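Local coordinates for protein 3-deoxy-d-manno-octulosonic-acid transferase (Acinetobacter baumannii, PDB 4BFC) that probably transfers Kdo from CMP-Kdo to a lipid A precursor, this fragment being the C-terminal domain that binds CMP-Kdo, at residues A[43-48]-A[190-195]; A[49-54]-A[143-148]; A[112-117]-A[123-128]; A[152-157]-A[204-209]. All coordinates share one frame; numbering follows the deposited sequence.

Contact 1 of 4, residues A[43-48]-A[190-195]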
loop_
_atom_site.group_PDB
_atom_site.type_symbol
_atom_site.label_atom_id
_atom_site.label_comp_id
_atom_site.label_asym_id
_atom_site.label_seq_id
_atom_site.Cartn_x
_atom_site.Cartn_y
_atom_site.Cartn_z
ATOM N N GLN A 43 14.745 -5.855 28.889
ATOM C CA GLN A 43 14.767 -4.556 28.171
ATOM C C GLN A 43 14.186 -4.810 26.777
ATOM O O GLN A 43 14.799 -5.485 25.956
ATOM C CB GLN A 43 16.161 -3.999 28.057
ATOM C CG GLN A 43 16.698 -3.569 29.388
ATOM C CD GLN A 43 18.155 -3.154 29.284
ATOM O OE1 GLN A 43 18.982 -3.824 28.647
ATOM N NE2 GLN A 43 18.461 -2.020 29.873
ATOM N N VAL A 44 12.984 -4.238 26.572
ATOM C CA VAL A 44 12.228 -4.498 25.323
ATOM C C VAL A 44 12.489 -3.378 24.303
ATOM O O VAL A 44 12.202 -2.180 24.611
ATOM C CB VAL A 44 10.730 -4.534 25.604
ATOM C CG1 VAL A 44 9.961 -4.805 24.294
ATOM C CG2 VAL A 44 10.494 -5.685 26.615
ATOM N N VAL A 45 13.072 -3.778 23.173
ATOM C CA VAL A 45 13.359 -2.839 22.061
ATOM C C VAL A 45 12.461 -3.258 20.893
ATOM O O VAL A 45 12.421 -4.470 20.577
ATOM C CB VAL A 45 14.874 -2.805 21.710
ATOM C CG1 VAL A 45 15.682 -2.554 23.002
ATOM C CG2 VAL A 45 15.432 -4.061 21.037
ATOM N N THR A 46 11.849 -2.272 20.235
ATOM C CA THR A 46 10.857 -2.668 19.205
ATOM C C THR A 46 11.172 -2.052 17.835
ATOM O O THR A 46 11.442 -0.796 17.758
ATOM C CB THR A 46 9.493 -2.239 19.743
ATOM O OG1 THR A 46 9.174 -3.068 20.856
ATOM C CG2 THR A 46 8.326 -2.378 18.702
ATOM N N ILE A 47 11.140 -2.819 16.753
ATOM C CA ILE A 47 11.215 -2.255 15.438
ATOM C C ILE A 47 9.799 -2.398 14.827
ATOM O O ILE A 47 9.267 -3.503 14.720
ATOM C CB ILE A 47 12.271 -2.822 14.480
ATOM C CG1 ILE A 47 12.057 -4.333 14.237
ATOM C CG2 ILE A 47 13.678 -2.608 15.063
ATOM C CD1 ILE A 47 13.130 -5.029 13.400
ATOM N N ALA A 48 9.233 -1.260 14.516
ATOM C CA ALA A 48 7.777 -1.176 14.225
ATOM C C ALA A 48 7.540 -0.693 12.836
ATOM O O ALA A 48 8.219 0.214 12.346
ATOM C CB ALA A 48 7.110 -0.242 15.228
ATOM N N ASP A 190 23.110 1.799 18.391
ATOM C CA ASP A 190 23.914 2.712 19.312
ATOM C C ASP A 190 23.006 3.541 20.149
ATOM O O ASP A 190 23.162 3.713 21.362
ATOM C CB ASP A 190 24.748 3.782 18.558
ATOM C CG ASP A 190 25.594 4.654 19.509
ATOM O OD1 ASP A 190 26.636 4.118 19.929
ATOM O OD2 ASP A 190 25.232 5.831 19.853
ATOM N N ILE A 191 22.066 4.148 19.446
ATOM C CA ILE A 191 21.176 5.053 20.098
ATOM C C ILE A 191 20.335 4.276 21.146
ATOM O O ILE A 191 20.128 4.786 22.288
ATOM C CB ILE A 191 20.253 5.824 19.080
ATOM C CG1 ILE A 191 21.058 6.829 18.214
ATOM C CG2 ILE A 191 19.126 6.499 19.786
ATOM C CD1 ILE A 191 20.338 7.276 16.939
ATOM N N TRP A 192 19.818 3.108 20.780
ATOM C CA TRP A 192 19.026 2.327 21.709
ATOM C C TRP A 192 19.870 1.983 22.946
ATOM O O TRP A 192 19.401 2.157 24.048
ATOM C CB TRP A 192 18.602 1.023 21.083
ATOM C CG TRP A 192 17.360 1.143 20.236
ATOM C CD1 TRP A 192 16.493 2.216 20.057
ATOM C CD2 TRP A 192 16.809 0.040 19.494
ATOM N NE1 TRP A 192 15.424 1.837 19.195
ATOM C CE2 TRP A 192 15.606 0.531 18.818
ATOM C CE3 TRP A 192 17.199 -1.292 19.314
ATOM C CZ2 TRP A 192 14.807 -0.319 18.081
ATOM C CZ3 TRP A 192 16.413 -2.113 18.506
ATOM C CH2 TRP A 192 15.252 -1.632 17.907
ATOM N N LEU A 193 21.085 1.493 22.728
ATOM C CA LEU A 193 21.865 1.050 23.894
ATOM C C LEU A 193 22.186 2.208 24.822
ATOM O O LEU A 193 22.204 2.035 26.068
ATOM C CB LEU A 193 23.079 0.271 23.443
ATOM C CG LEU A 193 22.794 -1.000 22.694
ATOM C CD1 LEU A 193 24.089 -1.508 22.102
ATOM C CD2 LEU A 193 22.143 -2.008 23.656
ATOM N N ALA A 194 22.452 3.354 24.209
ATOM C CA ALA A 194 22.663 4.576 24.989
ATOM C C ALA A 194 21.420 4.962 25.767
ATOM O O ALA A 194 21.485 5.174 26.950
ATOM C CB ALA A 194 23.118 5.695 24.086
ATOM N N CYS A 195 20.231 4.946 25.123
ATOM C CA CYS A 195 19.001 5.286 25.853
ATOM C C CYS A 195 18.761 4.378 27.055
ATOM O O CYS A 195 18.346 4.808 28.145
ATOM C CB CYS A 195 17.778 5.177 24.922
ATOM S SG CYS A 195 17.648 6.471 23.667
#
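Val45 and Trp192 have their CA atoms 7.7 Å apart, where the short axes of strand 43-48 and helix 190-195 run nearly antiparallel, at 151°. Trp192 bridges the gap by itself, pushing its indole from the helix onto the strand. Val45 covers part of one face of the indole: its CB stands 3.8 Å from the centroid of the six-membered ring, 20° off the normal. From the same residue CG2 comes closer still to the rim, 3.3 Å from Trp192 CZ3. Ile47 approaches differently, across the end of the ring and near its plane, with CG2 at 3.4 Å from Trp192 CH2. This branch is the one anti to the carbonyl carbon, which leaves CG1 between the backbone N and the carbonyl carbon (chi1 60°). Between the two residues the carbonyl of Thr46 lies oblique to the indole, its O 3.4 Å from Trp192 CZ2. The buried indole N-H is satisfied outside the pair: NE1 hydrogen-bonds to the backbone O of Cys132 on strand 131-134, the neighbour of strand 43-50 in the sheet. Thr46 sends its hydroxyl to Ser129 instead. Leu62 of helix 54-68 touches both Val45 and Trp192. A helix packed on a central strand of a parallel sheet, here through Trp192, is characteristic of the alpha/beta/alpha layering of a Rossmann-like domain.

Contact 2 of 4, residues A[49-54]-A[143-148]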
loop_
_atom_site.group_PDB
_atom_site.type_symbol
_atom_site.label_atom_id
_atom_site.label_comp_id
_atom_site.label_asym_id
_atom_site.label_seq_id
_atom_site.Cartn_x
_atom_site.Cartn_y
_atom_site.Cartn_z
ATOM N N SER A 49 6.532 -1.299 12.188
ATOM C CA SER A 49 6.203 -0.919 10.793
ATOM C C SER A 49 7.393 -1.002 9.828
ATOM O O SER A 49 7.633 -0.099 9.015
ATOM C CB SER A 49 5.544 0.448 10.749
ATOM O OG SER A 49 4.348 0.407 11.495
ATOM N N THR A 50 8.125 -2.094 9.916
ATOM C CA THR A 50 9.353 -2.272 9.167
ATOM C C THR A 50 9.070 -2.746 7.751
ATOM O O THR A 50 8.053 -3.401 7.449
ATOM C CB THR A 50 10.312 -3.280 9.843
ATOM O OG1 THR A 50 9.605 -4.479 10.154
ATOM C CG2 THR A 50 10.881 -2.658 11.154
ATOM N N HIS A 51 10.008 -2.389 6.875
ATOM C CA HIS A 51 10.136 -2.839 5.475
ATOM C C HIS A 51 11.489 -3.456 5.237
ATOM O O HIS A 51 12.445 -3.102 5.963
ATOM C CB HIS A 51 10.053 -1.638 4.528
ATOM C CG HIS A 51 8.754 -0.852 4.566
ATOM N ND1 HIS A 51 8.067 -0.552 3.440
ATOM C CD2 HIS A 51 8.036 -0.306 5.628
ATOM C CE1 HIS A 51 6.990 0.218 3.791
ATOM N NE2 HIS A 51 6.972 0.346 5.105
ATOM N N ALA A 52 11.629 -4.288 4.182
ATOM C CA ALA A 52 12.944 -4.824 3.776
ATOM C C ALA A 52 13.790 -3.614 3.351
ATOM O O ALA A 52 13.293 -2.712 2.666
ATOM C CB ALA A 52 12.809 -5.776 2.622
ATOM N N PRO A 53 15.072 -3.572 3.718
ATOM C CA PRO A 53 15.939 -4.573 4.401
ATOM C C PRO A 53 16.130 -4.200 5.885
ATOM O O PRO A 53 17.098 -4.636 6.540
ATOM C CB PRO A 53 17.265 -4.388 3.644
ATOM C CG PRO A 53 17.325 -2.934 3.468
ATOM C CD PRO A 53 15.898 -2.487 3.141
ATOM N N GLU A 54 15.198 -3.451 6.431
ATOM C CA GLU A 54 15.327 -2.909 7.826
ATOM C C GLU A 54 15.419 -4.042 8.882
ATOM O O GLU A 54 16.189 -3.893 9.834
ATOM C CB GLU A 54 14.194 -1.985 8.182
ATOM C CG GLU A 54 14.123 -0.726 7.340
ATOM C CD GLU A 54 12.954 0.175 7.722
ATOM O OE1 GLU A 54 11.806 -0.352 7.945
ATOM O OE2 GLU A 54 13.157 1.396 7.864
ATOM N N GLY A 143 10.288 6.770 3.289
ATOM C CA GLY A 143 9.173 7.732 3.470
ATOM C C GLY A 143 8.610 7.816 4.866
ATOM O O GLY A 143 8.038 8.836 5.240
ATOM N N GLY A 144 8.686 6.708 5.619
ATOM C CA GLY A 144 8.414 6.754 7.048
ATOM C C GLY A 144 6.983 6.395 7.388
ATOM O O GLY A 144 6.160 6.240 6.485
ATOM N N HIS A 145 6.765 6.177 8.668
ATOM C CA HIS A 145 5.454 5.931 9.285
ATOM C C HIS A 145 5.213 6.789 10.473
ATOM O O HIS A 145 6.098 7.557 10.970
ATOM C CB HIS A 145 5.334 4.410 9.576
ATOM C CG HIS A 145 5.256 3.572 8.335
ATOM N ND1 HIS A 145 4.204 3.663 7.459
ATOM C CD2 HIS A 145 6.112 2.639 7.794
ATOM C CE1 HIS A 145 4.422 2.884 6.414
ATOM N NE2 HIS A 145 5.554 2.202 6.644
ATOM N N ASN A 146 3.981 6.729 10.996
ATOM C CA ASN A 146 3.538 7.696 12.001
ATOM C C ASN A 146 4.204 7.522 13.344
ATOM O O ASN A 146 3.875 6.602 14.139
ATOM C CB ASN A 146 2.000 7.527 12.146
ATOM C CG ASN A 146 1.367 8.685 12.903
ATOM O OD1 ASN A 146 2.048 9.609 13.284
ATOM N ND2 ASN A 146 0.081 8.568 13.204
ATOM N N ILE A 147 5.059 8.478 13.686
ATOM C CA ILE A 147 5.711 8.445 15.012
ATOM C C ILE A 147 4.853 8.926 16.182
ATOM O O ILE A 147 5.295 8.870 17.290
ATOM C CB ILE A 147 7.056 9.222 14.903
ATOM C CG1 ILE A 147 6.789 10.700 14.514
ATOM C CG2 ILE A 147 7.983 8.535 13.920
ATOM C CD1 ILE A 147 7.914 11.603 15.071
ATOM N N LEU A 148 3.641 9.445 15.949
ATOM C CA LEU A 148 2.840 9.992 17.061
ATOM C C LEU A 148 2.403 8.933 18.048
ATOM O O LEU A 148 2.295 9.182 19.265
ATOM C CB LEU A 148 1.606 10.721 16.449
ATOM C CG LEU A 148 1.923 12.021 15.690
ATOM C CD1 LEU A 148 0.642 12.602 15.064
ATOM C CD2 LEU A 148 2.571 12.998 16.637
#
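His51 and His145 meet in an imidazole-to-imidazole hydrogen bond that joins two loops at the C-terminal ends of strands 43-50 and 131-134. The two NE2 atoms lie 2.8 Å apart, the angle at the hydrogen being 158°. The side chains arrive from opposite directions and the rings meet rim to rim, each NE2 near the plane of the other ring, with the planes 24° apart. Ser49 also touches the His145 ring: its CB is 3.7 Å from His145 CD2, and its carbonyl O lies 3.4 Å from that same CD2, oblique to the ring. The backbone under His51 is fixed by Glu54, whose OE1 accepts from His51 N at 2.9 Å. The same carboxylate also takes the N-H groups of Gly136, Ser137 and Leu138, tying the two loops together a second time. ND1 of His145 bonds to Glu82 of the second subunit, and a sulfate, probably from the crystallisation liquor, lies about 3 Å from the His145 side chain (nearest atoms). Loop ends of this kind form the ligand side of Rossmann-like domains, consistent with a place near the CMP-Kdo pocket. Either NE2 could donate, so protonation of the two rings is probably linked and would respond to Glu82.

Contact 3 of 4, residues A[112-117]-A[123-128]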
loop_
_atom_site.group_PDB
_atom_site.type_symbol
_atom_site.label_atom_id
_atom_site.label_comp_id
_atom_site.label_asym_id
_atom_site.label_seq_id
_atom_site.Cartn_x
_atom_site.Cartn_y
_atom_site.Cartn_z
ATOM N N GLN A 112 14.725 -14.178 22.055
ATOM C CA GLN A 112 15.639 -13.097 21.634
ATOM C C GLN A 112 14.854 -12.146 20.750
ATOM O O GLN A 112 15.089 -10.929 20.766
ATOM C CB GLN A 112 16.815 -13.662 20.892
ATOM C CG GLN A 112 17.746 -14.472 21.813
ATOM C CD GLN A 112 19.020 -14.960 21.122
ATOM O OE1 GLN A 112 18.982 -15.782 20.169
ATOM N NE2 GLN A 112 20.168 -14.436 21.562
ATOM N N VAL A 113 13.982 -12.719 19.910
ATOM C CA VAL A 113 13.143 -11.859 19.018
ATOM C C VAL A 113 11.706 -12.357 19.190
ATOM O O VAL A 113 11.454 -13.563 19.136
ATOM C CB VAL A 113 13.551 -11.995 17.538
ATOM C CG1 VAL A 113 12.605 -11.174 16.594
ATOM C CG2 VAL A 113 15.009 -11.561 17.336
ATOM N N TYR A 114 10.784 -11.441 19.403
ATOM C CA TYR A 114 9.407 -11.781 19.361
ATOM C C TYR A 114 8.835 -11.218 18.076
ATOM O O TYR A 114 8.766 -9.989 17.923
ATOM C CB TYR A 114 8.725 -11.156 20.570
ATOM C CG TYR A 114 7.322 -11.655 20.738
ATOM C CD1 TYR A 114 7.061 -12.992 21.064
ATOM C CD2 TYR A 114 6.228 -10.788 20.519
ATOM C CE1 TYR A 114 5.731 -13.450 21.223
ATOM C CE2 TYR A 114 4.910 -11.204 20.705
ATOM C CZ TYR A 114 4.674 -12.574 21.011
ATOM O OH TYR A 114 3.358 -12.964 21.183
ATOM N N LEU A 115 8.471 -12.119 17.163
ATOM C CA LEU A 115 7.809 -11.661 15.925
ATOM C C LEU A 115 6.322 -11.441 16.194
ATOM O O LEU A 115 5.534 -12.408 16.462
ATOM C CB LEU A 115 8.035 -12.642 14.828
ATOM C CG LEU A 115 7.384 -12.360 13.490
ATOM C CD1 LEU A 115 7.832 -10.993 12.894
ATOM C CD2 LEU A 115 7.772 -13.489 12.523
ATOM N N ALA A 116 5.923 -10.175 16.185
ATOM C CA ALA A 116 4.549 -9.793 16.427
ATOM C C ALA A 116 3.727 -9.813 15.124
ATOM O O ALA A 116 3.303 -8.772 14.549
ATOM C CB ALA A 116 4.457 -8.443 17.209
ATOM N N ASP A 117 3.542 -11.011 14.633
ATOM C CA ASP A 117 2.944 -11.295 13.317
ATOM C C ASP A 117 1.429 -11.445 13.456
ATOM O O ASP A 117 0.877 -12.565 13.187
ATOM C CB ASP A 117 3.622 -12.469 12.605
ATOM C CG ASP A 117 3.612 -13.793 13.400
ATOM O OD1 ASP A 117 3.379 -13.767 14.630
ATOM O OD2 ASP A 117 3.744 -14.816 12.709
ATOM N N TRP A 123 -0.242 -0.864 18.994
ATOM C CA TRP A 123 -0.331 -0.160 20.267
ATOM C C TRP A 123 0.088 -1.027 21.437
ATOM O O TRP A 123 0.746 -0.561 22.329
ATOM C CB TRP A 123 -1.731 0.406 20.517
ATOM C CG TRP A 123 -1.886 1.731 19.824
ATOM C CD1 TRP A 123 -1.788 1.977 18.457
ATOM C CD2 TRP A 123 -2.078 3.064 20.445
ATOM N NE1 TRP A 123 -1.950 3.317 18.189
ATOM C CE2 TRP A 123 -2.125 4.026 19.333
ATOM C CE3 TRP A 123 -2.230 3.535 21.752
ATOM C CZ2 TRP A 123 -2.312 5.397 19.546
ATOM C CZ3 TRP A 123 -2.411 4.922 21.950
ATOM C CH2 TRP A 123 -2.453 5.823 20.868
ATOM N N LEU A 124 -0.301 -2.300 21.416
ATOM C CA LEU A 124 0.113 -3.185 22.493
ATOM C C LEU A 124 1.661 -3.239 22.591
ATOM O O LEU A 124 2.189 -3.144 23.705
ATOM C CB LEU A 124 -0.454 -4.606 22.272
ATOM C CG LEU A 124 -0.096 -5.831 23.130
ATOM C CD1 LEU A 124 -0.381 -5.454 24.560
ATOM C CD2 LEU A 124 -0.894 -7.087 22.674
ATOM N N TRP A 125 2.321 -3.455 21.444
ATOM C CA TRP A 125 3.803 -3.606 21.411
ATOM C C TRP A 125 4.460 -2.319 21.832
ATOM O O TRP A 125 5.347 -2.341 22.659
ATOM C CB TRP A 125 4.300 -4.084 20.069
ATOM C CG TRP A 125 3.475 -5.280 19.612
ATOM C CD1 TRP A 125 2.746 -5.382 18.455
ATOM C CD2 TRP A 125 3.147 -6.474 20.393
ATOM N NE1 TRP A 125 2.024 -6.554 18.424
ATOM C CE2 TRP A 125 2.222 -7.259 19.563
ATOM C CE3 TRP A 125 3.496 -6.945 21.651
ATOM C CZ2 TRP A 125 1.709 -8.452 19.987
ATOM C CZ3 TRP A 125 2.921 -8.151 22.099
ATOM C CH2 TRP A 125 2.097 -8.906 21.253
ATOM N N TYR A 126 4.051 -1.183 21.257
ATOM C CA TYR A 126 4.626 0.104 21.797
ATOM C C TYR A 126 4.430 0.250 23.329
ATOM O O TYR A 126 5.312 0.681 24.038
ATOM C CB TYR A 126 3.907 1.310 21.165
ATOM C CG TYR A 126 4.232 1.598 19.736
ATOM C CD1 TYR A 126 5.568 1.564 19.313
ATOM C CD2 TYR A 126 3.230 1.943 18.799
ATOM C CE1 TYR A 126 5.918 1.852 18.016
ATOM C CE2 TYR A 126 3.587 2.245 17.482
ATOM C CZ TYR A 126 4.914 2.202 17.107
ATOM O OH TYR A 126 5.276 2.511 15.845
ATOM N N ALA A 127 3.270 -0.156 23.849
ATOM C CA ALA A 127 3.017 -0.021 25.290
ATOM C C ALA A 127 3.945 -0.948 26.133
ATOM O O ALA A 127 4.117 -0.749 27.339
ATOM C CB ALA A 127 1.556 -0.313 25.610
ATOM N N LEU A 128 4.533 -1.936 25.488
ATOM C CA LEU A 128 5.478 -2.856 26.150
ATOM C C LEU A 128 6.951 -2.449 25.968
ATOM O O LEU A 128 7.875 -3.095 26.532
ATOM C CB LEU A 128 5.234 -4.314 25.719
ATOM C CG LEU A 128 3.891 -4.922 26.189
ATOM C CD1 LEU A 128 3.741 -6.310 25.602
ATOM C CD2 LEU A 128 3.861 -5.000 27.716
HETATM O O HOH W 1 1.253 -7.349 15.872
#
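Ala116 and Tyr114 both meet the indole of Trp125, one at each of its rings. The methyl of Ala116 sits over the five-membered ring, CB being 3.5 Å from the centroid and 21° off the normal, a CH-pi contact. Its closest atom there is Trp125 NE1, at 3.3 Å. Tyr114 takes the six-membered ring in an offset edge-to-face pair, the planes inclined by 62°. The edge it offers is CE2, 3.7 Å from Trp125 CH2. Tyr114 reaches the indole because its CG lies anti to the backbone N (chi1 -170°), which swings the phenol from the strand toward helix 122-128. From the same helix as Trp125, Leu124 CG lies 3.9 Å above the opposite face of the indole, over the six-membered ring, so Leu124 and Ala116 contact opposite faces at different rings.

A water belongs to the first shell too: it accepts from Trp125 NE1 at 2.8 Å and donates to Ala116 O at 2.8 Å. Ala116 is the centre of an inverse gamma turn just after strand 113-115, and this turn sets the methyl on the indole and points the carbonyl to the water. The following residue, Asp117, is anchored by a salt bridge to Arg100 and a bond to Ser102. Farther out, the hydroxyl of Tyr114 bonds to Gln105 O, and Trp37 meets the phenol edge to face, while Val77 of the neighbouring strand touches Trp125. The contact is therefore mainly apolar and aromatic, and the buried indole N-H and the carbonyl of the turn are joined through one water.

Contact 4 of 4, residues A[152-157]-A[204-209]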
loop_
_atom_site.group_PDB
_atom_site.type_symbol
_atom_site.label_atom_id
_atom_site.label_comp_id
_atom_site.label_asym_id
_atom_site.label_seq_id
_atom_site.Cartn_x
_atom_site.Cartn_y
_atom_site.Cartn_z
ATOM N N VAL A 152 3.024 9.270 22.094
ATOM C CA VAL A 152 1.877 9.418 22.998
ATOM C C VAL A 152 2.000 8.390 24.123
ATOM O O VAL A 152 1.619 8.656 25.249
ATOM C CB VAL A 152 0.581 9.205 22.144
ATOM C CG1 VAL A 152 -0.649 8.802 22.956
ATOM C CG2 VAL A 152 0.293 10.438 21.286
ATOM N N LEU A 153 2.600 7.238 23.824
ATOM C CA LEU A 153 2.798 6.191 24.846
ATOM C C LEU A 153 4.110 6.286 25.599
ATOM O O LEU A 153 4.503 5.359 26.353
ATOM C CB LEU A 153 2.593 4.791 24.256
ATOM C CG LEU A 153 1.228 4.403 23.693
ATOM C CD1 LEU A 153 1.389 3.181 22.785
ATOM C CD2 LEU A 153 0.206 4.105 24.796
ATOM N N ASN A 154 4.782 7.432 25.459
ATOM C CA ASN A 154 5.965 7.744 26.216
ATOM C C ASN A 154 7.194 6.875 25.910
ATOM O O ASN A 154 8.092 6.725 26.738
ATOM C CB ASN A 154 5.630 7.789 27.736
ATOM C CG ASN A 154 4.538 8.812 28.041
ATOM O OD1 ASN A 154 4.728 9.994 27.804
ATOM N ND2 ASN A 154 3.370 8.348 28.508
ATOM N N VAL A 155 7.260 6.372 24.673
ATOM C CA VAL A 155 8.362 5.547 24.227
ATOM C C VAL A 155 9.394 6.399 23.503
ATOM O O VAL A 155 9.058 7.028 22.512
ATOM C CB VAL A 155 7.932 4.450 23.241
ATOM C CG1 VAL A 155 9.131 3.577 22.899
ATOM C CG2 VAL A 155 6.815 3.622 23.838
ATOM N N PRO A 156 10.654 6.406 23.977
ATOM C CA PRO A 156 11.713 7.033 23.167
ATOM C C PRO A 156 11.790 6.462 21.741
ATOM O O PRO A 156 11.769 5.242 21.557
ATOM C CB PRO A 156 12.984 6.752 23.943
ATOM C CG PRO A 156 12.541 6.390 25.316
ATOM C CD PRO A 156 11.184 5.803 25.215
ATOM N N THR A 157 11.799 7.346 20.728
ATOM C CA THR A 157 11.562 6.933 19.312
ATOM C C THR A 157 12.715 7.308 18.379
ATOM O O THR A 157 13.208 8.452 18.392
ATOM C CB THR A 157 10.234 7.519 18.786
ATOM O OG1 THR A 157 9.176 7.042 19.632
ATOM C CG2 THR A 157 9.921 7.088 17.272
ATOM N N GLN A 204 14.299 13.098 29.839
ATOM C CA GLN A 204 14.260 14.408 29.147
ATOM C C GLN A 204 13.695 14.320 27.709
ATOM O O GLN A 204 12.938 15.204 27.283
ATOM C CB GLN A 204 15.640 15.097 29.189
ATOM C CG GLN A 204 15.942 16.083 28.049
ATOM C CD GLN A 204 15.362 17.488 28.248
ATOM O OE1 GLN A 204 14.558 17.736 29.167
ATOM N NE2 GLN A 204 15.764 18.425 27.366
ATOM N N LEU A 205 14.017 13.247 26.978
ATOM C CA LEU A 205 13.453 13.073 25.615
ATOM C C LEU A 205 11.908 12.947 25.648
ATOM O O LEU A 205 11.185 13.598 24.850
ATOM C CB LEU A 205 14.063 11.838 24.932
ATOM C CG LEU A 205 13.926 11.540 23.455
ATOM C CD1 LEU A 205 14.571 12.584 22.572
ATOM C CD2 LEU A 205 14.593 10.186 23.296
ATOM N N VAL A 206 11.415 12.100 26.562
ATOM C CA VAL A 206 9.972 11.859 26.720
ATOM C C VAL A 206 9.284 13.168 27.141
ATOM O O VAL A 206 8.194 13.489 26.666
ATOM C CB VAL A 206 9.696 10.664 27.671
ATOM C CG1 VAL A 206 8.218 10.469 28.003
ATOM C CG2 VAL A 206 10.226 9.364 27.058
ATOM N N ALA A 207 9.949 13.940 28.007
ATOM C CA ALA A 207 9.481 15.287 28.381
ATOM C C ALA A 207 9.334 16.259 27.190
ATOM O O ALA A 207 8.299 16.908 27.051
ATOM C CB ALA A 207 10.362 15.876 29.498
ATOM N N GLN A 208 10.345 16.336 26.324
ATOM C CA GLN A 208 10.311 17.211 25.182
ATOM C C GLN A 208 9.232 16.768 24.204
ATOM O O GLN A 208 8.590 17.613 23.559
ATOM C CB GLN A 208 11.647 17.222 24.446
ATOM C CG GLN A 208 12.787 17.937 25.140
ATOM C CD GLN A 208 12.405 19.354 25.495
ATOM O OE1 GLN A 208 12.268 19.676 26.664
ATOM N NE2 GLN A 208 12.170 20.198 24.480
ATOM N N ALA A 209 9.061 15.442 24.045
ATOM C CA ALA A 209 7.987 14.902 23.196
ATOM C C ALA A 209 6.611 15.336 23.672
ATOM O O ALA A 209 5.788 15.843 22.876
ATOM C CB ALA A 209 8.057 13.362 23.169
#
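Asn154 and Val206 lie with their side chains at about a right angle, where a Schellman motif ending helix 148-152 packs against helix 199-214. Asn154 is the C-prime residue of that motif and has a positive phi of 67°. The motif's two backbone bonds run from Asn154 N to Met151 O and from Val155 N to Pro150 O. The chain then leads through Pro156 into strand 157-159 of the Rossmann-like sheet. Val206 splits its two methyls over this turn. CG1, anti to its own backbone N (chi1 173°), goes to the Asn154 side chain, 3.5 Å from OD1 and 3.7 Å from CB. CG2 turns to the backbone and lies 3.4 Å from Asn154 O. The same CG2 looks past the carbonyl to the pyrrolidine ring, where the side chains of Pro156 and Val206 cross obliquely and Pro156 CD is 4.1 Å away. One residue earlier on the helix, Leu205 reaches the other end of that ring, its CD2 3.8 Å from Pro156 CB. Pro156 thus touches two successive residues of helix 199-214, while its backbone bonds to Cys132 on the sheet side. A beta-mercaptoethanol, probably from the crystallisation liquor, lies about 4 Å from the Leu205 side chain. After the turn Thr157 OG1 donates back to Val155 O at 2.9 Å, from 36° above the carbonyl plane.

Overall arrangement
From the N terminus, strand 43-50 opens two loops in succession. Contact 1 joins its first part to helix 185-197 and closes the longer one; contact 2 starts just beyond, at the strand's end, and closes earlier, wholly within contact 1. Contact 3, a short closure between strand 113-115 and helix 122-128, falls within both. Contact 4 begins after contacts 2 and 3 have closed, but ends on helix 199-214, beyond contact 1, so these two cross. Tyr126 of contact 3 packs on Val155 and Leu153 of contact 4, and Ile147 of contact 2 meets Thr157. Contacts 1 and 3 tie helices to the parallel sheet, contact 2 joins two loops, and contact 4 a loop to the C-terminal helix.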